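Local coordinates for uncharacterized hypothetical protein (Bacteroides uniformis, PDB 4EIU) that is of unknown function but belongs to the DUF3823 family, whose N-terminal domain is grouped with the transthyretin-like folds, at residues F79-T87 / V144-N154; F114-P123 / V219-T229. One frame throughout, in Å; residues are numbered along the deposited sequence.

Contact 1: F79-T87 / V144-N154. With PEG (di(hydroxyethyl)ether), chain L.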
loop_
_atom_site.group_PDB
_atom_site.type_symbol
_atom_site.label_atom_id
_atom_site.label_comp_id
_atom_site.label_asym_id
_atom_site.label_seq_id
_atom_site.Cartn_x
_atom_site.Cartn_y
_atom_site.Cartn_z
ATOM N N PHE A 79 0.432 4.339 4.208
ATOM C CA PHE A 79 0.502 4.454 5.652
ATOM C C PHE A 79 1.098 5.809 6.052
ATOM O O PHE A 79 1.806 6.468 5.286
ATOM C CB PHE A 79 1.237 3.261 6.299
ATOM C CG PHE A 79 2.598 2.956 5.705
ATOM C CD1 PHE A 79 3.698 3.716 6.029
ATOM C CD2 PHE A 79 2.759 1.854 4.844
ATOM C CE1 PHE A 79 4.962 3.370 5.525
ATOM C CE2 PHE A 79 4.010 1.524 4.310
ATOM C CZ PHE A 79 5.093 2.295 4.651
ATOM N N ILE A 80 0.821 6.202 7.295
ATOM C CA ILE A 80 1.273 7.476 7.813
ATOM C C ILE A 80 2.768 7.571 7.600
ATOM O O ILE A 80 3.502 6.631 7.947
ATOM C CB ILE A 80 0.952 7.645 9.317
ATOM C CG1 ILE A 80 -0.567 7.818 9.492
ATOM C CG2 ILE A 80 1.662 8.890 9.881
ATOM C CD1 ILE A 80 -1.007 8.061 10.935
ATOM N N PRO A 81 3.223 8.661 6.993
ATOM C CA PRO A 81 4.699 8.759 6.824
ATOM C C PRO A 81 5.480 8.610 8.117
ATOM O O PRO A 81 5.116 9.234 9.150
ATOM C CB PRO A 81 4.890 10.155 6.261
ATOM C CG PRO A 81 3.587 10.457 5.575
ATOM C CD PRO A 81 2.523 9.802 6.398
ATOM N N LEU A 82 6.536 7.793 8.058
ATOM C CA LEU A 82 7.428 7.544 9.169
ATOM C C LEU A 82 8.477 8.633 9.298
ATOM O O LEU A 82 9.008 8.848 10.373
ATOM C CB LEU A 82 8.145 6.171 8.948
ATOM C CG LEU A 82 7.187 4.962 8.938
ATOM C CD1 LEU A 82 8.026 3.692 8.655
ATOM C CD2 LEU A 82 6.376 4.849 10.242
ATOM N N VAL A 83 8.821 9.285 8.184
ATOM C CA VAL A 83 9.767 10.362 8.191
ATOM C C VAL A 83 8.989 11.627 7.873
ATOM O O VAL A 83 8.498 11.789 6.758
ATOM C CB VAL A 83 10.928 10.133 7.201
ATOM C CG1 VAL A 83 11.978 11.275 7.290
ATOM C CG2 VAL A 83 11.588 8.775 7.485
ATOM N N ARG A 84 8.886 12.519 8.851
ATOM C CA ARG A 84 7.988 13.663 8.744
ATOM C C ARG A 84 8.719 14.973 8.905
ATOM O O ARG A 84 9.289 15.238 9.974
ATOM C CB ARG A 84 6.853 13.582 9.755
ATOM C CG ARG A 84 6.031 12.324 9.586
ATOM C CD ARG A 84 4.805 12.324 10.412
ATOM N NE ARG A 84 5.003 12.133 11.834
ATOM C CZ ARG A 84 5.032 10.970 12.472
ATOM N NH1 ARG A 84 5.000 9.808 11.829
ATOM N NH2 ARG A 84 5.112 10.966 13.790
ATOM N N GLU A 85 8.694 15.785 7.838
ATOM C CA GLU A 85 9.179 17.152 7.865
ATOM C C GLU A 85 8.073 18.141 7.521
ATOM O O GLU A 85 7.078 17.818 6.848
ATOM C CB GLU A 85 10.369 17.348 6.944
ATOM C CG GLU A 85 9.986 17.191 5.492
ATOM C CD GLU A 85 11.098 17.418 4.509
ATOM O OE1 GLU A 85 12.318 17.349 4.825
ATOM O OE2 GLU A 85 10.709 17.589 3.337
ATOM N N ASN A 86 8.250 19.360 7.990
ATOM C CA ASN A 86 7.228 20.382 7.832
ATOM C C ASN A 86 7.441 21.089 6.472
ATOM O O ASN A 86 8.411 20.807 5.780
ATOM C CB ASN A 86 7.136 21.325 9.010
ATOM C CG ASN A 86 8.310 22.277 9.145
ATOM O OD1 ASN A 86 9.075 22.496 8.224
ATOM N ND2 ASN A 86 8.459 22.846 10.329
ATOM N N THR A 87 6.593 22.053 6.169
ATOM C CA THR A 87 6.641 22.704 4.852
ATOM C C THR A 87 7.845 23.621 4.703
ATOM O O THR A 87 8.172 23.994 3.586
ATOM C CB THR A 87 5.367 23.534 4.596
ATOM O OG1 THR A 87 5.226 24.461 5.650
ATOM C CG2 THR A 87 4.118 22.640 4.549
ATOM N N VAL A 144 -5.423 10.187 15.252
ATOM C CA VAL A 144 -3.975 9.897 15.111
ATOM C C VAL A 144 -3.428 10.428 13.796
ATOM O O VAL A 144 -2.342 10.996 13.764
ATOM C CB VAL A 144 -3.669 8.392 15.334
ATOM C CG1 VAL A 144 -2.233 8.068 14.957
ATOM C CG2 VAL A 144 -4.013 7.994 16.822
ATOM N N PHE A 145 -4.153 10.209 12.698
ATOM C CA PHE A 145 -3.744 10.765 11.413
ATOM C C PHE A 145 -3.518 12.239 11.517
ATOM O O PHE A 145 -2.411 12.726 11.226
ATOM C CB PHE A 145 -4.777 10.419 10.372
ATOM C CG PHE A 145 -4.429 10.809 8.972
ATOM C CD1 PHE A 145 -4.568 12.116 8.548
ATOM C CD2 PHE A 145 -4.017 9.851 8.039
ATOM C CE1 PHE A 145 -4.327 12.466 7.224
ATOM C CE2 PHE A 145 -3.752 10.200 6.710
ATOM C CZ PHE A 145 -3.926 11.513 6.300
ATOM N N ARG A 146 -4.533 12.967 11.998
ATOM C CA ARG A 146 -4.340 14.394 12.188
ATOM C C ARG A 146 -3.208 14.757 13.169
ATOM O O ARG A 146 -2.430 15.665 12.915
ATOM C CB ARG A 146 -5.630 15.062 12.663
ATOM C CG ARG A 146 -5.472 16.571 12.722
ATOM C CD ARG A 146 -6.822 17.274 12.760
ATOM N NE ARG A 146 -7.517 16.895 13.979
ATOM C CZ ARG A 146 -8.623 17.473 14.425
ATOM N NH1 ARG A 146 -9.164 18.485 13.759
ATOM N NH2 ARG A 146 -9.166 17.062 15.564
ATOM N N GLU A 147 -3.152 14.082 14.317
ATOM C CA GLU A 147 -2.090 14.365 15.300
ATOM C C GLU A 147 -0.685 14.262 14.662
ATOM O O GLU A 147 0.183 15.076 14.947
ATOM C CB GLU A 147 -2.178 13.380 16.488
ATOM C CG GLU A 147 -0.896 13.296 17.325
ATOM C CD GLU A 147 -0.724 12.019 18.175
ATOM O OE1 GLU A 147 -1.245 10.927 17.861
ATOM O OE2 GLU A 147 0.004 12.099 19.182
ATOM N N LYS A 148 -0.457 13.275 13.799
ATOM C CA LYS A 148 0.879 13.082 13.251
ATOM C C LYS A 148 1.132 13.940 11.984
ATOM O O LYS A 148 2.254 14.339 11.718
ATOM C CB LYS A 148 1.150 11.603 12.987
ATOM C CG LYS A 148 1.150 10.794 14.302
ATOM C CD LYS A 148 1.621 9.368 14.125
ATOM C CE LYS A 148 1.846 8.668 15.493
ATOM N NZ LYS A 148 2.339 7.275 15.290
ATOM N N ILE A 149 0.089 14.220 11.213
ATOM C CA ILE A 149 0.253 14.912 9.917
ATOM C C ILE A 149 0.018 16.427 9.965
ATOM O O ILE A 149 0.752 17.168 9.310
ATOM C CB ILE A 149 -0.585 14.177 8.834
ATOM C CG1 ILE A 149 0.119 12.822 8.559
ATOM C CG2 ILE A 149 -0.686 14.982 7.529
ATOM C CD1 ILE A 149 -0.758 11.799 7.872
ATOM N N GLN A 150 -0.998 16.883 10.718
ATOM C CA GLN A 150 -1.246 18.347 10.868
ATOM C C GLN A 150 0.025 19.147 11.202
ATOM O O GLN A 150 0.240 20.189 10.568
ATOM C CB GLN A 150 -2.389 18.636 11.821
ATOM C CG GLN A 150 -2.883 20.086 11.936
ATOM C CD GLN A 150 -4.179 20.213 12.758
ATOM O OE1 GLN A 150 -4.478 19.347 13.591
ATOM N NE2 GLN A 150 -4.949 21.305 12.549
ATOM N N PRO A 151 0.927 18.615 12.087
ATOM C CA PRO A 151 2.127 19.452 12.420
ATOM C C PRO A 151 3.072 19.694 11.266
ATOM O O PRO A 151 3.896 20.586 11.330
ATOM C CB PRO A 151 2.826 18.657 13.553
ATOM C CG PRO A 151 1.705 17.901 14.218
ATOM C CD PRO A 151 0.758 17.512 13.071
HETATM N N MSE A 152 2.918 18.968 10.165
HETATM C CA MSE A 152 3.795 19.196 9.062
HETATM C C MSE A 152 3.435 20.491 8.312
HETATM O O MSE A 152 4.250 20.995 7.522
HETATM C CB MSE A 152 3.851 18.012 8.128
HETATM C CG MSE A 152 4.557 16.819 8.683
HETATM SE SE MSE A 152 4.796 15.528 7.289
HETATM C CE MSE A 152 3.353 14.519 7.630
ATOM N N GLY A 153 2.239 21.028 8.546
ATOM C CA GLY A 153 1.823 22.247 7.859
ATOM C C GLY A 153 1.033 21.920 6.582
ATOM O O GLY A 153 0.992 20.801 6.133
ATOM N N ASN A 154 0.433 22.938 6.009
ATOM C CA ASN A 154 -0.449 22.787 4.875
ATOM C C ASN A 154 -1.498 21.664 5.136
ATOM O O ASN A 154 -1.794 20.859 4.294
ATOM C CB ASN A 154 0.371 22.555 3.625
ATOM C CG ASN A 154 -0.465 22.650 2.357
ATOM O OD1 ASN A 154 -0.244 21.881 1.438
ATOM N ND2 ASN A 154 -1.464 23.493 2.350
HETATM C C1 PEG L . 5.413 11.748 17.249
HETATM O O1 PEG L . 5.048 10.437 17.700
HETATM C C2 PEG L . 4.117 12.511 16.977
HETATM O O2 PEG L . 4.176 13.382 15.823
HETATM C C3 PEG L . 5.400 13.905 15.293
HETATM C C4 PEG L . 5.017 15.091 14.374
HETATM O O4 PEG L . 4.767 14.717 12.977
HETATM O O HOH W 1 4.749 7.261 13.122
HETATM O O HOH W 2 5.058 8.833 15.697
HETATM O O HOH W 3 6.287 22.353 12.248
#

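Contact 2: F114-P123 / V219-T229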
loop_
_atom_site.group_PDB
_atom_site.type_symbol
_atom_site.label_atom_id
_atom_site.label_comp_id
_atom_site.label_asym_id
_atom_site.label_seq_id
_atom_site.Cartn_x
_atom_site.Cartn_y
_atom_site.Cartn_z
ATOM N N PHE A 114 -3.553 3.627 6.039
ATOM C CA PHE A 114 -4.648 4.563 5.989
ATOM C C PHE A 114 -6.006 3.853 6.052
ATOM O O PHE A 114 -6.928 4.332 6.702
ATOM C CB PHE A 114 -4.601 5.362 4.689
ATOM C CG PHE A 114 -3.341 6.137 4.474
ATOM C CD1 PHE A 114 -2.748 6.825 5.509
ATOM C CD2 PHE A 114 -2.773 6.219 3.222
ATOM C CE1 PHE A 114 -1.598 7.568 5.299
ATOM C CE2 PHE A 114 -1.619 6.957 3.009
ATOM C CZ PHE A 114 -1.051 7.664 4.053
ATOM N N LEU A 115 -6.109 2.731 5.351
ATOM C CA LEU A 115 -7.363 1.962 5.155
ATOM C C LEU A 115 -7.115 0.463 5.248
ATOM O O LEU A 115 -6.033 -0.021 4.911
ATOM C CB LEU A 115 -7.969 2.276 3.776
ATOM C CG LEU A 115 -8.328 3.746 3.442
ATOM C CD1 LEU A 115 -8.786 3.920 1.978
ATOM C CD2 LEU A 115 -9.439 4.278 4.370
ATOM N N ASN A 116 -8.121 -0.251 5.731
ATOM C CA ASN A 116 -8.203 -1.677 5.622
ATOM C C ASN A 116 -9.275 -2.002 4.610
ATOM O O ASN A 116 -10.370 -1.416 4.635
ATOM C CB ASN A 116 -8.547 -2.282 6.975
ATOM C CG ASN A 116 -7.441 -2.107 7.985
ATOM O OD1 ASN A 116 -6.264 -2.152 7.645
ATOM N ND2 ASN A 116 -7.810 -1.952 9.237
ATOM N N VAL A 117 -8.971 -2.935 3.729
ATOM C CA VAL A 117 -9.857 -3.263 2.615
ATOM C C VAL A 117 -9.991 -4.765 2.529
ATOM O O VAL A 117 -8.988 -5.459 2.443
ATOM C CB VAL A 117 -9.293 -2.754 1.272
ATOM C CG1 VAL A 117 -10.277 -3.058 0.126
ATOM C CG2 VAL A 117 -8.913 -1.272 1.352
ATOM N N GLU A 118 -11.225 -5.267 2.538
ATOM C CA GLU A 118 -11.446 -6.711 2.491
ATOM C C GLU A 118 -12.643 -7.038 1.625
ATOM O O GLU A 118 -13.542 -6.208 1.439
ATOM C CB GLU A 118 -11.687 -7.252 3.902
ATOM C CG GLU A 118 -12.933 -6.652 4.563
ATOM C CD GLU A 118 -12.993 -6.865 6.062
ATOM O OE1 GLU A 118 -12.798 -8.023 6.504
ATOM O OE2 GLU A 118 -13.273 -5.876 6.793
ATOM N N PHE A 119 -12.653 -8.257 1.105
ATOM C CA PHE A 119 -13.880 -8.827 0.524
ATOM C C PHE A 119 -14.782 -9.345 1.636
ATOM O O PHE A 119 -14.297 -9.787 2.673
ATOM C CB PHE A 119 -13.539 -9.959 -0.421
ATOM C CG PHE A 119 -12.910 -9.507 -1.703
ATOM C CD1 PHE A 119 -13.633 -8.721 -2.607
ATOM C CD2 PHE A 119 -11.609 -9.879 -2.024
ATOM C CE1 PHE A 119 -13.073 -8.324 -3.812
ATOM C CE2 PHE A 119 -11.035 -9.477 -3.221
ATOM C CZ PHE A 119 -11.764 -8.701 -4.121
ATOM N N VAL A 120 -16.095 -9.286 1.435
ATOM C CA VAL A 120 -17.018 -9.834 2.417
ATOM C C VAL A 120 -17.540 -11.179 1.934
ATOM O O VAL A 120 -17.336 -12.187 2.608
ATOM C CB VAL A 120 -18.170 -8.870 2.736
ATOM C CG1 VAL A 120 -19.139 -9.523 3.718
ATOM C CG2 VAL A 120 -17.599 -7.587 3.312
ATOM N N GLY A 121 -18.173 -11.223 0.766
ATOM C CA GLY A 121 -18.666 -12.518 0.257
ATOM C C GLY A 121 -17.658 -13.260 -0.603
ATOM O O GLY A 121 -16.509 -12.873 -0.697
ATOM N N ASN A 122 -18.108 -14.342 -1.227
ATOM C CA ASN A 122 -17.447 -14.892 -2.412
ATOM C C ASN A 122 -17.976 -14.125 -3.616
ATOM O O ASN A 122 -19.180 -13.904 -3.709
ATOM C CB ASN A 122 -17.793 -16.369 -2.600
ATOM C CG ASN A 122 -17.091 -17.259 -1.606
ATOM O OD1 ASN A 122 -15.872 -17.208 -1.470
ATOM N ND2 ASN A 122 -17.859 -18.078 -0.899
ATOM N N PRO A 123 -17.097 -13.707 -4.539
ATOM C CA PRO A 123 -17.612 -13.008 -5.725
ATOM C C PRO A 123 -18.553 -13.863 -6.601
ATOM O O PRO A 123 -18.123 -14.875 -7.126
ATOM C CB PRO A 123 -16.331 -12.648 -6.494
ATOM C CG PRO A 123 -15.274 -12.534 -5.436
ATOM C CD PRO A 123 -15.629 -13.579 -4.412
ATOM N N VAL A 219 -9.060 -11.653 -8.660
ATOM C CA VAL A 219 -9.679 -10.351 -8.358
ATOM C C VAL A 219 -9.195 -9.810 -7.019
ATOM O O VAL A 219 -8.820 -10.568 -6.120
ATOM C CB VAL A 219 -11.226 -10.420 -8.335
ATOM C CG1 VAL A 219 -11.759 -11.041 -9.613
ATOM C CG2 VAL A 219 -11.716 -11.182 -7.113
ATOM N N ARG A 220 -9.203 -8.493 -6.881
ATOM C CA ARG A 220 -8.679 -7.873 -5.678
ATOM C C ARG A 220 -9.251 -6.465 -5.516
ATOM O O ARG A 220 -9.421 -5.752 -6.507
ATOM C CB ARG A 220 -7.175 -7.784 -5.784
ATOM C CG ARG A 220 -6.437 -7.671 -4.470
ATOM C CD ARG A 220 -4.947 -7.726 -4.744
ATOM N NE ARG A 220 -4.156 -7.563 -3.535
ATOM C CZ ARG A 220 -2.857 -7.253 -3.505
ATOM N NH1 ARG A 220 -2.162 -7.057 -4.618
ATOM N NH2 ARG A 220 -2.242 -7.106 -2.329
ATOM N N ALA A 221 -9.520 -6.083 -4.272
ATOM C CA ALA A 221 -10.048 -4.750 -3.963
ATOM C C ALA A 221 -8.948 -3.869 -3.461
ATOM O O ALA A 221 -7.948 -4.344 -2.898
ATOM C CB ALA A 221 -11.192 -4.829 -2.961
ATOM N N ALA A 222 -9.097 -2.573 -3.725
ATOM C CA ALA A 222 -8.179 -1.584 -3.253
ATOM C C ALA A 222 -8.934 -0.299 -3.005
ATOM O O ALA A 222 -9.963 -0.069 -3.629
ATOM C CB ALA A 222 -7.036 -1.360 -4.246
ATOM N N ALA A 223 -8.434 0.507 -2.063
ATOM C CA ALA A 223 -9.021 1.840 -1.769
ATOM C C ALA A 223 -7.911 2.781 -1.282
ATOM O O ALA A 223 -6.845 2.344 -0.781
ATOM C CB ALA A 223 -10.140 1.741 -0.778
ATOM N N ARG A 224 -8.098 4.064 -1.549
ATOM C CA ARG A 224 -7.118 5.041 -1.118
ATOM C C ARG A 224 -7.772 6.332 -0.673
ATOM O O ARG A 224 -8.969 6.568 -0.922
ATOM C CB ARG A 224 -6.127 5.295 -2.233
ATOM C CG ARG A 224 -6.746 5.886 -3.485
ATOM C CD ARG A 224 -5.691 6.203 -4.503
ATOM N NE ARG A 224 -6.300 6.558 -5.773
ATOM C CZ ARG A 224 -5.633 6.921 -6.855
ATOM N NH1 ARG A 224 -4.315 6.949 -6.863
ATOM N NH2 ARG A 224 -6.305 7.232 -7.960
ATOM N N ILE A 225 -6.969 7.147 -0.011
ATOM C CA ILE A 225 -7.355 8.458 0.459
ATOM C C ILE A 225 -6.721 9.558 -0.379
ATOM O O ILE A 225 -5.862 9.293 -1.204
ATOM C CB ILE A 225 -7.066 8.666 1.983
ATOM C CG1 ILE A 225 -5.572 8.579 2.322
ATOM C CG2 ILE A 225 -7.855 7.646 2.781
ATOM C CD1 ILE A 225 -5.175 9.154 3.699
ATOM N N ASN A 226 -7.145 10.801 -0.137
ATOM C CA ASN A 226 -6.655 11.992 -0.843
ATOM C C ASN A 226 -5.320 12.510 -0.265
ATOM O O ASN A 226 -5.196 13.654 0.175
ATOM C CB ASN A 226 -7.769 13.056 -0.800
ATOM C CG ASN A 226 -7.434 14.313 -1.591
ATOM O OD1 ASN A 226 -6.729 14.234 -2.577
ATOM N ND2 ASN A 226 -7.922 15.487 -1.136
ATOM N N TYR A 227 -4.294 11.654 -0.260
ATOM C CA TYR A 227 -3.043 11.952 0.396
ATOM C C TYR A 227 -1.899 11.153 -0.232
ATOM O O TYR A 227 -1.989 9.939 -0.370
ATOM C CB TYR A 227 -3.131 11.588 1.893
ATOM C CG TYR A 227 -2.017 12.200 2.712
ATOM C CD1 TYR A 227 -1.991 13.550 3.005
ATOM C CD2 TYR A 227 -0.939 11.411 3.182
ATOM C CE1 TYR A 227 -0.938 14.121 3.754
ATOM C CE2 TYR A 227 0.089 11.967 3.905
ATOM C CZ TYR A 227 0.090 13.308 4.194
ATOM O OH TYR A 227 1.118 13.825 4.897
ATOM N N ASP A 228 -0.869 11.874 -0.616
ATOM C CA ASP A 228 0.266 11.303 -1.309
ATOM C C ASP A 228 1.419 10.978 -0.414
ATOM O O ASP A 228 1.691 11.691 0.570
ATOM C CB ASP A 228 0.707 12.185 -2.505
ATOM C CG ASP A 228 1.091 13.614 -2.123
ATOM O OD1 ASP A 228 0.700 14.109 -1.059
ATOM O OD2 ASP A 228 1.816 14.260 -2.900
ATOM N N THR A 229 2.115 9.898 -0.776
ATOM C CA THR A 229 3.286 9.426 -0.041
ATOM C C THR A 229 4.335 9.031 -1.089
ATOM O O THR A 229 4.003 8.374 -2.096
ATOM C CB THR A 229 2.952 8.257 0.952
ATOM O OG1 THR A 229 2.317 7.161 0.278
ATOM C CG2 THR A 229 2.028 8.732 2.087
#

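Contact 1: F79-T87 / V144-N154
The guanidinium of Arg84 lies flat against the side chain of Lys148, whose CB sits 3.9 Å above the guanidinium plane, over its centre. At its edge NH1 reaches back to the carbonyl O of Pro81 at 2.7 Å, within both the guanidinium and the carbonyl plane, a bond within 79-87 that fixes the rotation of the group. NE gives a hydrogen bond to O4 of a diethylene glycol, probably from the crystallisation liquor, and that hydroxyl in turn donates a hydrogen bond to the carbonyl O of Lys148; NH2 makes a longer bond to ether O2. A bend at chi3 (-73°) turns the guanidinium over the lysine. The two like charges stay apart, with Arg84 NH2 4.9 Å from Lys148 NZ; water molecules accept from both, and Gln112 also binds NZ. A second flat group, the ring of Phe145, carries Ile149 CD1 over its centre and meets Tyr227 edge-to-face, while Ile80 CG1 approaches it obliquely. Ile80 reaches the helix backbone too, its CD1 3.9 Å from Phe145 CA, and Pro81 CD meets Ile149 CD1 at 4.1 Å. Farther along, the side chain of selenomethionine Met152 crosses that of Arg84 at about a right angle, SE 3.3 Å from Glu85 O and 3.8 Å from Arg84 CB, CE beside CD. Beyond it, Thr87 N makes a weak, bent bond to Met152 O (122° at the hydrogen); Asn86 OD1 accepts from Thr90 N, which holds the amide, and a water joins ND2 to Pro151 O. The arrangement is a short helix and the 3-10 segment 150-152 packed against an edge strand: 83-85 ends the five-stranded antiparallel sheet of the transthyretin-clan domain, and helix 142-149 lies beside it.

Contact 2: F114-P123 / V219-T229
Phe114 and Ile225 fill one end of this buried seam: the methyl CD1 of Ile225 stands over one face of the phenyl ring, 3.8 Å from its centroid and 18° off the ring normal, a CH-pi contact. CG1 of Ile225 lies between its backbone N and carbonyl carbon (chi1 63°), which lifts CD1 onto the ring. The far corner of the ring, CZ, pushes between Tyr227 and Thr229; CG2 of Thr229 meets it at the edge, in the ring plane, and CD2 of Tyr227 comes in obliquely at 3.8 Å. Along the strands large side chains of 115-119 settle over small ones opposite. Leu115 CD1 drops onto the backbone between Ala223 and Arg224, 3.6 Å from Arg224 N, with Ile225 CG2 at its flank. Val117 is a fork astride the alanines: CG1 rests on Ala221 CB at 3.7 Å and CG2 on Ala223 CB at 3.9 Å. Phe119 then leans its CZ end into the backbone at Arg220 and Ala221, 3.5 Å from Ala221 N, while CG2 of Val219 touches both this ring and, more loosely, Pro123 CG. Strand segments 115-119 and 219-225 run nearly antiparallel, 156° between their directions, with axes 6.6 Å apart at closest. Since they belong to different antiparallel sheets, 115-126 with 129-138 and 216-225 with 162-170, this face-to-face packing is that of a beta-sandwich core.

How the contacts relate
From the N terminus the chain lays down strands 35-40, 53-54 and 69-76, adds edge strand 83-85 within 79-87 and then 91-101 to complete the five-stranded sheet, and passes through 104-111 into 114-123. It then turns through strand 129-138 to the helix of 144-154, where contact 1 closes a loop of 56 residues. Contact 2 closes later, when 219-229 returns to 114-123 across 95 residues. The two closures cross, because their segments alternate along the chain. They also touch: Phe79 and Ile80 meet Phe114, Phe145 meets Ile225, and Ile149 meets Tyr227. Contact 1 thus ties the helix to the N-terminal domain, contact 2 joins the sheets of the C-terminal sandwich, and their junction links the halves.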